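Local coordinates for protein dextranase (Pseudarthrobacter oxydans, PDB 6NZS) that hydrolyses internal alpha-1,6-glucosidic linkages in dextran, as an endo-acting dextranase of glycoside hydrolase family 49, at residues W97-L102 with T132-V137; A177-P182 with V433-M438; Y291-N296 with S311-L316. All blocks are in the same frame, centred on the assembly; numbering follows the deposited sequence.

Interaction 1: W97-L102 with T132-V137; sequences WVDVSL and TVKIKV
Trp97 sets CG anti to its own carbonyl carbon (chi1 -83°), which carries the indole over to strand 132-137, while Lys134 leaves its backbone with CG opposite N (chi1 -156°) and bends twice near its end to bring the ammonium back to Asp99. The ring slots between two lysine chains. CD of Lys134 lies over one face, 3.6 Å from CD2 of Trp97. On the opposite face CB of Lys136 makes a CH-pi contact, 3.6 Å from the centroid of the six-membered ring and 16° off its normal; further out, CE of Lys136 comes 3.7 Å from CZ2 of Trp97. Lys134 also runs alongside Asp99, and its NZ meets the syn lone pair of Asp99 OD1 at 2.7 Å, a salt bridge. With an alanine here in place of Trp97, the aliphatic parts of Lys134 and Lys136 would probably lose the ring between them and be freer to move. Val98, Val100, Val133 and Ile135 occupy the other face, with CG2 of Val100 4.1 Å from CD1 of Ile135; Phe150 of strand 144-150 rests on Val100 and Val133. Backbone bonds fix the register, Val98 N to Ile135 O at 2.7 Å and Val100 N to Val133 O at 2.9 Å. One partly exposed polar face and one buried aliphatic face on an antiparallel pair are characteristic of the beta-sandwich of an Ig-like domain, here the N-terminal one.

Interaction 2: A177-P182 with V433-M438; sequences AIHTEP and VIHNRM
His179 and His435 meet rim to rim where the N-terminal Ig-like domain packs on the parallel beta-helix, their planes 88° apart. NE2 of His179 and ND1 of His435 share a hydrogen bond of 2.8 Å, each lying at the edge of the other's ring. This is the tight part of the contact. Asn436 O stands over a face of the His179 ring, 3.0 Å from its CG, and CB of Glu181 covers a face of the His435 ring at 3.8 Å from the centroid. Glu181 places CG between its backbone N and carbonyl carbon (chi1 70°); the chain then runs extended past His435 to Arg437. There Arg437 NH1 reaches the syn lone pair of Glu181 OE2 at 2.7 Å. Only this oxygen is within bonding distance of NH1, so the salt bridge is single, and its N-H...O angle of 136° makes it bent. Tyr155 and Trp406 also bond the carboxylate, and Glu409 pairs with the other end of the guanidinium. His435 NE2 bonds to Glu149 and His179 ND1 to the carbonyl of Met484, so each ring is held at both nitrogens.

Between the two tight residues His179 and Glu181, Thr180 points away from 433-438 and is partly exposed. Toward the start of the strand packing is looser: Ile178, which with His179 forms a classic beta bulge facing Ala157, touches mainly backbone, its CG2 3.9 Å from Met438 O. A water joins the two segments here, donating to Ile178 O at 2.9 Å and to Met438 O at 3.1 Å.

Interaction 3: Y291-N296 with S311-L316; sequences YEADTN and SCVKML
Asp294 and Ser311 join two arms of a long loop that leaves the beta-helix after strand 283-285 and returns at strand 316-320; the first arm turns through an Asx turn. Along the Asp294 side chain, CB lies 4.2 Å from SG of Cys312, the sulfur bound to Cys308 in a disulfide. CG is anti to the backbone N (chi1 -164°), which directs the carboxylate to Ser311. OD1 takes two bonds, from opposite faces of its plane: Ser311 OG donates at 3.1 Å on the syn side, 33° out of plane, and Asn296 N at 3.0 Å from well above it, closing the Asx turn. OD2 is the more distant oxygen, 3.9 Å from OG of Ser311. The backbones make a single bridge at Asp294 and Cys312, flanked by a nearly straight bond of 2.9 Å from Val313 N to Ala293 O. A water that donates to both Ala293 O and Val313 O also bridges these two residues. Thr295 grips from the other side of the bridge, with CG2 against Val313 CG2 at 3.9 Å. Ser311 O receives two donors of this residue, Thr295 N at 3.0 Å and, on a lone pair in the carbonyl plane, Thr295 OG1 at 2.7 Å.

Overall arrangement
Interaction 1 lies within the Ig-like domain, interaction 2 joins that domain to the beta-helix, and interaction 3 braces a loop of the beta-helix. Their chemistry follows place. The first is partly buried and depends on regular strand pairing, with charges on its outer face; the second is buried and, lacking strand pairing across it, relies on histidines, a salt bridge and water; the third is largely buried and pairs backbone N-H and hydroxyl donors with carbonyls and one carboxylate. Centres of interactions 1 and 2 are 23 Å apart, and those of interactions 1 and 3, on opposite sides of the chain's centre, 39 Å. In sequence, interaction 3 is nested within the loop closed by interaction 2.

Interaction 1: W97-L102 with T132-V137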
ATOM      1  N   TRP A  97     -24.097  11.042   0.709  1.00 10.56           N
ATOM      2  CA  TRP A  97     -24.614   9.701   0.462  1.00  9.50           C
ATOM      3  C   TRP A  97     -23.999   9.189  -0.834  1.00 10.21           C
ATOM      4  O   TRP A  97     -24.080   9.857  -1.869  1.00 11.54           O
ATOM      5  CB  TRP A  97     -26.134   9.732   0.282  1.00 12.86           C
ATOM      6  CG  TRP A  97     -26.951   9.738   1.552  1.00 14.17           C
ATOM      7  CD1 TRP A  97     -27.723  10.762   2.020  1.00 19.48           C
ATOM      8  CD2 TRP A  97     -27.104   8.658   2.490  1.00 14.61           C
ATOM      9  NE1 TRP A  97     -28.338  10.392   3.195  1.00 18.52           N
ATOM     10  CE2 TRP A  97     -27.976   9.106   3.504  1.00 19.29           C
ATOM     11  CE3 TRP A  97     -26.588   7.360   2.572  1.00 15.51           C
ATOM     12  CZ2 TRP A  97     -28.341   8.301   4.589  1.00 18.72           C
ATOM     13  CZ3 TRP A  97     -26.959   6.559   3.649  1.00 17.63           C
ATOM     14  CH2 TRP A  97     -27.823   7.036   4.641  1.00 19.39           C
ATOM     15  N   VAL A  98     -23.373   8.015  -0.777  1.00 11.19           N
ATOM     16  CA  VAL A  98     -22.750   7.393  -1.944  1.00 11.85           C
ATOM     17  C   VAL A  98     -23.577   6.175  -2.327  1.00 11.82           C
ATOM     18  O   VAL A  98     -23.755   5.270  -1.508  1.00 12.17           O
ATOM     19  CB  VAL A  98     -21.301   6.985  -1.647  1.00 11.61           C
ATOM     20  CG1 VAL A  98     -20.686   6.367  -2.870  1.00 13.48           C
ATOM     21  CG2 VAL A  98     -20.494   8.199  -1.203  1.00 14.87           C
ATOM     22  N   ASP A  99     -24.086   6.151  -3.562  1.00 10.78           N
ATOM     23  CA  ASP A  99     -24.778   4.976  -4.092  1.00 11.39           C
ATOM     24  C   ASP A  99     -23.757   4.108  -4.812  1.00 11.69           C
ATOM     25  O   ASP A  99     -23.050   4.594  -5.702  1.00 12.40           O
ATOM     26  CB  ASP A  99     -25.851   5.381  -5.110  1.00 12.78           C
ATOM     27  CG  ASP A  99     -26.952   6.219  -4.506  1.00 18.60           C
ATOM     28  OD1 ASP A  99     -27.561   5.777  -3.518  1.00 23.48           O
ATOM     29  OD2 ASP A  99     -27.212   7.318  -5.034  1.00 22.47           O
ATOM     30  N   VAL A 100     -23.689   2.832  -4.444  1.00 10.35           N
ATOM     31  CA  VAL A 100     -22.818   1.878  -5.126  1.00 10.70           C
ATOM     32  C   VAL A 100     -23.699   0.784  -5.697  1.00 11.02           C
ATOM     33  O   VAL A 100     -24.463   0.148  -4.958  1.00 10.47           O
ATOM     34  CB  VAL A 100     -21.748   1.275  -4.203  1.00 10.60           C
ATOM     35  CG1 VAL A 100     -20.763   0.465  -5.041  1.00 12.47           C
ATOM     36  CG2 VAL A 100     -21.020   2.368  -3.444  1.00 12.02           C
ATOM     37  N   SER A 101     -23.596   0.566  -7.005  1.00 10.27           N
ATOM     38  CA  SER A 101     -24.398  -0.419  -7.715  1.00 11.73           C
ATOM     39  C   SER A 101     -23.488  -1.493  -8.290  1.00 11.22           C
ATOM     40  O   SER A 101     -22.446  -1.186  -8.884  1.00 11.26           O
ATOM     41  CB  SER A 101     -25.178   0.240  -8.850  1.00 13.53           C
ATOM     42  OG  SER A 101     -26.120   1.163  -8.332  1.00 15.95           O
ATOM     43  N   LEU A 102     -23.888  -2.748  -8.111  1.00 11.76           N
ATOM     44  CA  LEU A 102     -23.187  -3.886  -8.683  1.00 11.75           C
ATOM     45  C   LEU A 102     -23.735  -4.119 -10.087  1.00 14.60           C
ATOM     46  O   LEU A 102     -24.955  -4.195 -10.275  1.00 16.66           O
ATOM     47  CB  LEU A 102     -23.431  -5.105  -7.792  1.00 13.88           C
ATOM     48  CG  LEU A 102     -22.732  -6.425  -8.112  1.00 13.38           C
ATOM     49  CD1 LEU A 102     -21.213  -6.266  -8.179  1.00 14.79           C
ATOM     50  CD2 LEU A 102     -23.111  -7.478  -7.080  1.00 15.03           C
ATOM     51  N   THR A 132     -28.233  -2.173  -5.354  1.00 11.09           N
ATOM     52  CA  THR A 132     -27.709  -0.851  -5.022  1.00 11.39           C
ATOM     53  C   THR A 132     -27.825  -0.557  -3.533  1.00 10.70           C
ATOM     54  O   THR A 132     -28.918  -0.637  -2.960  1.00 11.74           O
ATOM     55  CB  THR A 132     -28.468   0.233  -5.796  1.00 13.96           C
ATOM     56  OG1 THR A 132     -28.331   0.006  -7.207  1.00 15.23           O
ATOM     57  CG2 THR A 132     -27.933   1.616  -5.442  1.00 14.11           C
ATOM     58  N   VAL A 133     -26.705  -0.172  -2.921  1.00 10.84           N
ATOM     59  CA  VAL A 133     -26.662   0.262  -1.532  1.00 10.78           C
ATOM     60  C   VAL A 133     -26.292   1.739  -1.507  1.00 11.26           C
ATOM     61  O   VAL A 133     -25.571   2.230  -2.383  1.00 13.11           O
ATOM     62  CB  VAL A 133     -25.638  -0.582  -0.736  1.00 13.12           C
ATOM     63  CG1 VAL A 133     -24.207  -0.353  -1.259  1.00 14.34           C
ATOM     64  CG2 VAL A 133     -25.719  -0.308   0.751  1.00 16.64           C
ATOM     65  N   LYS A 134     -26.811   2.452  -0.511  1.00 11.52           N
ATOM     66  CA  LYS A 134     -26.460   3.842  -0.249  1.00 11.73           C
ATOM     67  C   LYS A 134     -25.679   3.889   1.058  1.00 13.28           C
ATOM     68  O   LYS A 134     -26.127   3.338   2.068  1.00 15.00           O
ATOM     69  CB  LYS A 134     -27.728   4.707  -0.137  1.00 15.09           C
ATOM     70  CG  LYS A 134     -27.532   6.197  -0.430  1.00 19.70           C
ATOM     71  CD  LYS A 134     -28.833   6.994  -0.222  1.00 18.18           C
ATOM     72  CE  LYS A 134     -29.877   6.601  -1.252  1.00 23.72           C
ATOM     73  NZ  LYS A 134     -29.628   7.234  -2.586  1.00 22.69           N
ATOM     74  N   ILE A 135     -24.510   4.529   1.033  1.00 11.28           N
ATOM     75  CA  ILE A 135     -23.601   4.603   2.176  1.00 11.02           C
ATOM     76  C   ILE A 135     -23.413   6.067   2.549  1.00 11.21           C
ATOM     77  O   ILE A 135     -23.071   6.889   1.690  1.00 12.25           O
ATOM     78  CB  ILE A 135     -22.234   3.983   1.832  1.00 11.35           C
ATOM     79  CG1 ILE A 135     -22.406   2.536   1.383  1.00 13.75           C
ATOM     80  CG2 ILE A 135     -21.275   4.075   3.016  1.00 12.45           C
ATOM     81  CD1 ILE A 135     -21.214   2.023   0.597  1.00 13.32           C
ATOM     82  N   LYS A 136     -23.597   6.392   3.828  1.00 11.85           N
ATOM     83  CA  LYS A 136     -23.385   7.762   4.290  1.00 11.09           C
ATOM     84  C   LYS A 136     -21.937   7.900   4.737  1.00 10.76           C
ATOM     85  O   LYS A 136     -21.519   7.269   5.713  1.00 12.69           O
ATOM     86  CB  LYS A 136     -24.331   8.125   5.426  1.00 13.12           C
ATOM     87  CG  LYS A 136     -24.218   9.597   5.803  1.00 15.76           C
ATOM     88  CD  LYS A 136     -25.138   9.929   6.960  1.00 23.53           C
ATOM     89  CE  LYS A 136     -26.313  10.760   6.500  1.00 32.08           C
ATOM     90  NZ  LYS A 136     -26.442  11.966   7.354  1.00 36.00           N
ATOM     91  N   VAL A 137     -21.169   8.715   4.021  1.00 10.94           N
ATOM     92  CA  VAL A 137     -19.769   8.963   4.357  1.00  9.97           C
ATOM     93  C   VAL A 137     -19.696  10.328   5.038  1.00 10.37           C
ATOM     94  O   VAL A 137     -19.946  11.351   4.379  1.00 11.35           O
ATOM     95  CB  VAL A 137     -18.866   8.911   3.116  1.00 10.58           C
ATOM     96  CG1 VAL A 137     -17.416   9.107   3.519  1.00 12.00           C
ATOM     97  CG2 VAL A 137     -19.035   7.572   2.381  1.00 12.23           C
TER

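Interaction 2: A177-P182 with V433-M438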
ATOM      1  N   ALA A 177      -7.878 -22.821   3.785  1.00  9.61           N
ATOM      2  CA  ALA A 177      -8.353 -21.453   3.578  1.00  9.62           C
ATOM      3  C   ALA A 177      -7.290 -20.444   3.997  1.00 10.17           C
ATOM      4  O   ALA A 177      -6.678 -20.570   5.064  1.00 11.80           O
ATOM      5  CB  ALA A 177      -9.638 -21.214   4.370  1.00 11.46           C
ATOM      6  N   ILE A 178      -7.067 -19.447   3.149  1.00  8.90           N
ATOM      7  CA  ILE A 178      -6.109 -18.377   3.406  1.00  9.16           C
ATOM      8  C   ILE A 178      -6.812 -17.057   3.725  1.00  8.94           C
ATOM      9  O   ILE A 178      -6.481 -16.394   4.713  1.00  9.08           O
ATOM     10  CB  ILE A 178      -5.118 -18.229   2.226  1.00  9.32           C
ATOM     11  CG1 ILE A 178      -4.226 -19.478   2.112  1.00  9.96           C
ATOM     12  CG2 ILE A 178      -4.283 -16.956   2.353  1.00  9.59           C
ATOM     13  CD1 ILE A 178      -3.437 -19.828   3.383  1.00 11.02           C
ATOM     14  N   HIS A 179      -7.790 -16.664   2.909  1.00  9.15           N
ATOM     15  CA  HIS A 179      -8.454 -15.389   3.137  1.00  8.89           C
ATOM     16  C   HIS A 179      -9.675 -15.282   2.235  1.00  9.74           C
ATOM     17  O   HIS A 179      -9.683 -15.825   1.130  1.00 10.05           O
ATOM     18  CB  HIS A 179      -7.500 -14.219   2.852  1.00  9.79           C
ATOM     19  CG  HIS A 179      -7.963 -12.924   3.436  1.00  7.97           C
ATOM     20  ND1 HIS A 179      -7.760 -12.591   4.760  1.00  9.68           N
ATOM     21  CD2 HIS A 179      -8.647 -11.892   2.888  1.00  8.55           C
ATOM     22  CE1 HIS A 179      -8.296 -11.404   4.998  1.00  8.41           C
ATOM     23  NE2 HIS A 179      -8.838 -10.958   3.881  1.00  8.87           N
ATOM     24  N   THR A 180     -10.694 -14.567   2.712  1.00  9.08           N
ATOM     25  CA  THR A 180     -11.922 -14.321   1.963  1.00  8.91           C
ATOM     26  C   THR A 180     -12.042 -12.832   1.661  1.00  9.38           C
ATOM     27  O   THR A 180     -11.905 -11.998   2.562  1.00  9.78           O
ATOM     28  CB  THR A 180     -13.125 -14.805   2.773  1.00 10.88           C
ATOM     29  OG1 THR A 180     -13.038 -16.226   2.924  1.00 11.31           O
ATOM     30  CG2 THR A 180     -14.434 -14.463   2.067  1.00 12.16           C
ATOM     31  N   GLU A 181     -12.278 -12.490   0.398  1.00  9.85           N
ATOM     32  CA  GLU A 181     -12.297 -11.090  -0.008  1.00  8.41           C
ATOM     33  C   GLU A 181     -13.068 -10.980  -1.320  1.00  9.92           C
ATOM     34  O   GLU A 181     -13.342 -12.001  -1.977  1.00  9.72           O
ATOM     35  CB  GLU A 181     -10.869 -10.548  -0.180  1.00 10.18           C
ATOM     36  CG  GLU A 181     -10.186 -11.166  -1.404  1.00  9.89           C
ATOM     37  CD  GLU A 181      -8.707 -10.849  -1.557  1.00 10.70           C
ATOM     38  OE1 GLU A 181      -8.163 -10.047  -0.780  1.00 12.27           O
ATOM     39  OE2 GLU A 181      -8.083 -11.422  -2.474  1.00 14.44           O
ATOM     40  N   PRO A 182     -13.443  -9.763  -1.730  1.00  8.38           N
ATOM     41  CA  PRO A 182     -14.068  -9.604  -3.054  1.00  8.90           C
ATOM     42  C   PRO A 182     -13.108 -10.023  -4.160  1.00  8.82           C
ATOM     43  O   PRO A 182     -11.930  -9.659  -4.154  1.00  9.76           O
ATOM     44  CB  PRO A 182     -14.371  -8.097  -3.124  1.00  9.52           C
ATOM     45  CG  PRO A 182     -14.495  -7.687  -1.675  1.00 10.88           C
ATOM     46  CD  PRO A 182     -13.470  -8.505  -0.954  1.00  7.76           C
ATOM     47  N   VAL A 433      -5.210  -3.454   8.369  1.00  8.50           N
ATOM     48  CA  VAL A 433      -4.925  -4.372   7.276  1.00  8.08           C
ATOM     49  C   VAL A 433      -6.248  -5.059   6.964  1.00  8.26           C
ATOM     50  O   VAL A 433      -6.642  -6.014   7.636  1.00  8.35           O
ATOM     51  CB  VAL A 433      -3.834  -5.371   7.660  1.00  8.26           C
ATOM     52  CG1 VAL A 433      -3.412  -6.225   6.462  1.00  9.56           C
ATOM     53  CG2 VAL A 433      -2.607  -4.625   8.240  1.00  9.69           C
ATOM     54  N   ILE A 434      -6.966  -4.529   5.969  1.00  8.21           N
ATOM     55  CA  ILE A 434      -8.333  -4.979   5.730  1.00  7.67           C
ATOM     56  C   ILE A 434      -8.368  -6.348   5.069  1.00  7.30           C
ATOM     57  O   ILE A 434      -9.347  -7.084   5.229  1.00  9.32           O
ATOM     58  CB  ILE A 434      -9.172  -3.939   4.954  1.00  8.34           C
ATOM     59  CG1 ILE A 434      -8.519  -3.542   3.626  1.00  8.98           C
ATOM     60  CG2 ILE A 434      -9.473  -2.709   5.827  1.00  9.72           C
ATOM     61  CD1 ILE A 434      -9.500  -2.794   2.692  1.00  9.27           C
ATOM     62  N   HIS A 435      -7.330  -6.690   4.303  1.00  6.89           N
ATOM     63  CA  HIS A 435      -7.214  -7.995   3.672  1.00  8.29           C
ATOM     64  C   HIS A 435      -5.744  -8.337   3.564  1.00  8.07           C
ATOM     65  O   HIS A 435      -4.882  -7.456   3.573  1.00  8.19           O
ATOM     66  CB  HIS A 435      -7.823  -7.986   2.268  1.00  8.32           C
ATOM     67  CG  HIS A 435      -9.305  -7.811   2.275  1.00  7.85           C
ATOM     68  ND1 HIS A 435     -10.150  -8.756   2.813  1.00  9.15           N
ATOM     69  CD2 HIS A 435     -10.094  -6.795   1.846  1.00  9.02           C
ATOM     70  CE1 HIS A 435     -11.400  -8.338   2.708  1.00  8.51           C
ATOM     71  NE2 HIS A 435     -11.391  -7.151   2.123  1.00  8.89           N
ATOM     72  N   ASN A 436      -5.472  -9.631   3.429  1.00  8.66           N
ATOM     73  CA  ASN A 436      -4.120 -10.088   3.142  1.00  8.52           C
ATOM     74  C   ASN A 436      -4.213 -11.494   2.581  1.00  8.56           C
ATOM     75  O   ASN A 436      -5.137 -12.238   2.910  1.00  9.65           O
ATOM     76  CB  ASN A 436      -3.235 -10.080   4.397  1.00  8.86           C
ATOM     77  CG  ASN A 436      -3.530 -11.243   5.319  1.00  8.81           C
ATOM     78  OD1 ASN A 436      -2.837 -12.267   5.285  1.00 10.26           O
ATOM     79  ND2 ASN A 436      -4.575 -11.112   6.130  1.00  8.87           N
ATOM     80  N   ARG A 437      -3.231 -11.861   1.754  1.00  9.32           N
ATOM     81  CA  ARG A 437      -3.159 -13.204   1.196  1.00 10.63           C
ATOM     82  C   ARG A 437      -1.822 -13.851   1.535  1.00  9.97           C
ATOM     83  O   ARG A 437      -1.251 -14.594   0.735  1.00 10.96           O
ATOM     84  CB  ARG A 437      -3.418 -13.211  -0.312  1.00 12.35           C
ATOM     85  CG  ARG A 437      -4.885 -12.961  -0.692  1.00 14.35           C
ATOM     86  CD  ARG A 437      -5.180 -13.349  -2.147  1.00 13.32           C
ATOM     87  NE  ARG A 437      -4.321 -12.647  -3.096  1.00 13.59           N
ATOM     88  CZ  ARG A 437      -4.542 -11.424  -3.563  1.00 13.19           C
ATOM     89  NH1 ARG A 437      -5.614 -10.734  -3.184  1.00 13.22           N
ATOM     90  NH2 ARG A 437      -3.679 -10.884  -4.419  1.00 15.03           N
ATOM     91  N   MET A 438      -1.308 -13.576   2.732  1.00  9.49           N
ATOM     92  CA  MET A 438      -0.037 -14.159   3.153  1.00  9.51           C
ATOM     93  C   MET A 438      -0.258 -15.633   3.482  1.00  9.95           C
ATOM     94  O   MET A 438      -1.040 -15.971   4.378  1.00  9.97           O
ATOM     95  CB  MET A 438       0.532 -13.382   4.339  1.00  9.33           C
ATOM     96  CG  MET A 438       0.866 -11.925   3.974  1.00  9.45           C
ATOM     97  SD  MET A 438       1.756 -10.992   5.252  1.00 10.85           S
ATOM     98  CE  MET A 438       0.531 -10.971   6.551  1.00 10.92           C
TER
HETATM   99  O   HOH W   1      -3.883 -15.652   5.620  1.00 11.79           O

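Interaction 3: Y291-N296 with S311-L316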
ATOM      1  N   TYR A 291       6.818  -5.701 -16.184  1.00 13.32           N
ATOM      2  CA  TYR A 291       7.417  -6.072 -14.908  1.00 13.74           C
ATOM      3  C   TYR A 291       8.927  -5.939 -14.995  1.00 16.12           C
ATOM      4  O   TYR A 291       9.544  -6.421 -15.947  1.00 15.24           O
ATOM      5  CB  TYR A 291       7.081  -7.531 -14.607  1.00 13.92           C
ATOM      6  CG  TYR A 291       7.706  -8.105 -13.352  1.00 14.07           C
ATOM      7  CD1 TYR A 291       7.484  -7.527 -12.107  1.00 14.16           C
ATOM      8  CD2 TYR A 291       8.502  -9.248 -13.410  1.00 14.33           C
ATOM      9  CE1 TYR A 291       8.030  -8.068 -10.961  1.00 12.78           C
ATOM     10  CE2 TYR A 291       9.054  -9.797 -12.272  1.00 14.16           C
ATOM     11  CZ  TYR A 291       8.819  -9.211 -11.042  1.00 13.41           C
ATOM     12  OH  TYR A 291       9.370  -9.767  -9.906  1.00 16.33           O
ATOM     13  N   GLU A 292       9.519  -5.291 -13.991  1.00 14.21           N
ATOM     14  CA  GLU A 292      10.971  -5.110 -13.930  1.00 16.52           C
ATOM     15  C   GLU A 292      11.497  -4.446 -15.201  1.00 19.41           C
ATOM     16  O   GLU A 292      12.552  -4.814 -15.730  1.00 19.43           O
ATOM     17  CB  GLU A 292      11.700  -6.425 -13.632  1.00 17.12           C
ATOM     18  CG  GLU A 292      11.745  -6.813 -12.156  1.00 19.47           C
ATOM     19  CD  GLU A 292      12.505  -8.106 -11.908  1.00 17.38           C
ATOM     20  OE1 GLU A 292      12.434  -9.011 -12.765  1.00 19.15           O
ATOM     21  OE2 GLU A 292      13.175  -8.220 -10.858  1.00 18.98           O
ATOM     22  N   ALA A 293      10.751  -3.462 -15.702  1.00 18.43           N
ATOM     23  CA  ALA A 293      11.216  -2.656 -16.824  1.00 18.95           C
ATOM     24  C   ALA A 293      12.528  -1.977 -16.452  1.00 19.04           C
ATOM     25  O   ALA A 293      12.581  -1.179 -15.514  1.00 19.77           O
ATOM     26  CB  ALA A 293      10.157  -1.614 -17.183  1.00 19.65           C
ATOM     27  N   ASP A 294      13.599  -2.320 -17.171  1.00 22.59           N
ATOM     28  CA  ASP A 294      14.954  -1.915 -16.812  1.00 22.60           C
ATOM     29  C   ASP A 294      15.405  -0.781 -17.724  1.00 24.64           C
ATOM     30  O   ASP A 294      15.396  -0.924 -18.952  1.00 24.78           O
ATOM     31  CB  ASP A 294      15.909  -3.106 -16.928  1.00 25.09           C
ATOM     32  CG  ASP A 294      17.239  -2.875 -16.212  1.00 27.14           C
ATOM     33  OD1 ASP A 294      17.519  -1.726 -15.803  1.00 26.07           O
ATOM     34  OD2 ASP A 294      18.010  -3.851 -16.055  1.00 29.34           O
ATOM     35  N   THR A 295      15.789   0.348 -17.122  1.00 24.38           N
ATOM     36  CA  THR A 295      16.327   1.453 -17.907  1.00 26.04           C
ATOM     37  C   THR A 295      17.673   1.106 -18.535  1.00 28.73           C
ATOM     38  O   THR A 295      18.027   1.688 -19.565  1.00 29.93           O
ATOM     39  CB  THR A 295      16.405   2.744 -17.075  1.00 22.73           C
ATOM     40  OG1 THR A 295      17.230   2.538 -15.918  1.00 25.52           O
ATOM     41  CG2 THR A 295      15.005   3.173 -16.627  1.00 25.58           C
ATOM     42  N   ASN A 296      18.414   0.161 -17.951  1.00 27.64           N
ATOM     43  CA  ASN A 296      19.644  -0.341 -18.558  1.00 27.95           C
ATOM     44  C   ASN A 296      19.385  -1.221 -19.776  1.00 31.80           C
ATOM     45  O   ASN A 296      20.343  -1.588 -20.466  1.00 32.86           O
ATOM     46  CB  ASN A 296      20.438  -1.157 -17.536  1.00 29.34           C
ATOM     47  CG  ASN A 296      21.095  -0.296 -16.471  1.00 31.51           C
ATOM     48  OD1 ASN A 296      21.329   0.898 -16.674  1.00 33.90           O
ATOM     49  ND2 ASN A 296      21.405  -0.904 -15.329  1.00 29.46           N
ATOM     50  N   SER A 311      18.034   0.304 -11.093  1.00 28.90           N
ATOM     51  CA  SER A 311      17.855   0.658 -12.499  1.00 24.89           C
ATOM     52  C   SER A 311      16.467   0.365 -13.057  1.00 25.53           C
ATOM     53  O   SER A 311      16.145   0.837 -14.155  1.00 21.87           O
ATOM     54  CB  SER A 311      18.901  -0.048 -13.373  1.00 29.34           C
ATOM     55  OG  SER A 311      18.947  -1.433 -13.076  1.00 28.12           O
ATOM     56  N   CYS A 312      15.641  -0.400 -12.362  1.00 22.76           N
ATOM     57  CA  CYS A 312      14.293  -0.614 -12.854  1.00 18.62           C
ATOM     58  C   CYS A 312      13.432   0.613 -12.584  1.00 18.95           C
ATOM     59  O   CYS A 312      13.653   1.347 -11.616  1.00 21.46           O
ATOM     60  CB  CYS A 312      13.691  -1.859 -12.223  1.00 19.12           C
ATOM     61  SG  CYS A 312      14.118  -3.322 -13.183  1.00 19.70           S
ATOM     62  N   VAL A 313      12.458   0.835 -13.474  1.00 18.09           N
ATOM     63  CA  VAL A 313      11.596   2.013 -13.389  1.00 16.50           C
ATOM     64  C   VAL A 313      10.887   2.049 -12.045  1.00 19.92           C
ATOM     65  O   VAL A 313      10.243   1.077 -11.629  1.00 16.97           O
ATOM     66  CB  VAL A 313      10.586   2.013 -14.548  1.00 19.16           C
ATOM     67  CG1 VAL A 313       9.568   3.152 -14.379  1.00 18.34           C
ATOM     68  CG2 VAL A 313      11.294   2.123 -15.882  1.00 21.68           C
ATOM     69  N   LYS A 314      11.018   3.175 -11.353  1.00 16.45           N
ATOM     70  CA  LYS A 314      10.279   3.461 -10.136  1.00 16.33           C
ATOM     71  C   LYS A 314       9.179   4.452 -10.484  1.00 15.19           C
ATOM     72  O   LYS A 314       9.320   5.255 -11.407  1.00 15.86           O
ATOM     73  CB  LYS A 314      11.206   4.077  -9.085  1.00 18.87           C
ATOM     74  CG  LYS A 314      12.545   3.352  -8.942  1.00 22.47           C
ATOM     75  CD  LYS A 314      12.370   1.968  -8.325  1.00 21.39           C
ATOM     76  CE  LYS A 314      13.693   1.418  -7.777  1.00 21.69           C
ATOM     77  NZ  LYS A 314      14.739   1.330  -8.844  1.00 24.08           N
ATOM     78  N   MET A 315       8.056   4.377  -9.765  1.00 14.47           N
ATOM     79  CA  MET A 315       6.981   5.312 -10.086  1.00 13.04           C
ATOM     80  C   MET A 315       7.368   6.744  -9.726  1.00 12.93           C
ATOM     81  O   MET A 315       7.066   7.681 -10.478  1.00 12.29           O
ATOM     82  CB  MET A 315       5.674   4.892  -9.412  1.00 12.17           C
ATOM     83  CG  MET A 315       5.107   3.559  -9.933  1.00 11.14           C
ATOM     84  SD  MET A 315       4.745   3.543 -11.702  1.00 12.80           S
ATOM     85  CE  MET A 315       3.418   4.750 -11.779  1.00 12.77           C
ATOM     86  N   LEU A 316       8.052   6.920  -8.594  1.00 13.55           N
ATOM     87  CA  LEU A 316       8.532   8.217  -8.138  1.00 13.88           C
ATOM     88  C   LEU A 316       9.922   8.038  -7.551  1.00 12.16           C
ATOM     89  O   LEU A 316      10.132   7.176  -6.691  1.00 13.17           O
ATOM     90  CB  LEU A 316       7.601   8.794  -7.067  1.00 13.89           C
ATOM     91  CG  LEU A 316       6.185   9.148  -7.518  1.00 16.41           C
ATOM     92  CD1 LEU A 316       5.334   9.462  -6.298  1.00 19.24           C
ATOM     93  CD2 LEU A 316       6.188  10.304  -8.505  1.00 13.26           C
TER
HETATM   94  O   HOH W   2      10.286  -1.432 -13.529  1.00 24.58           O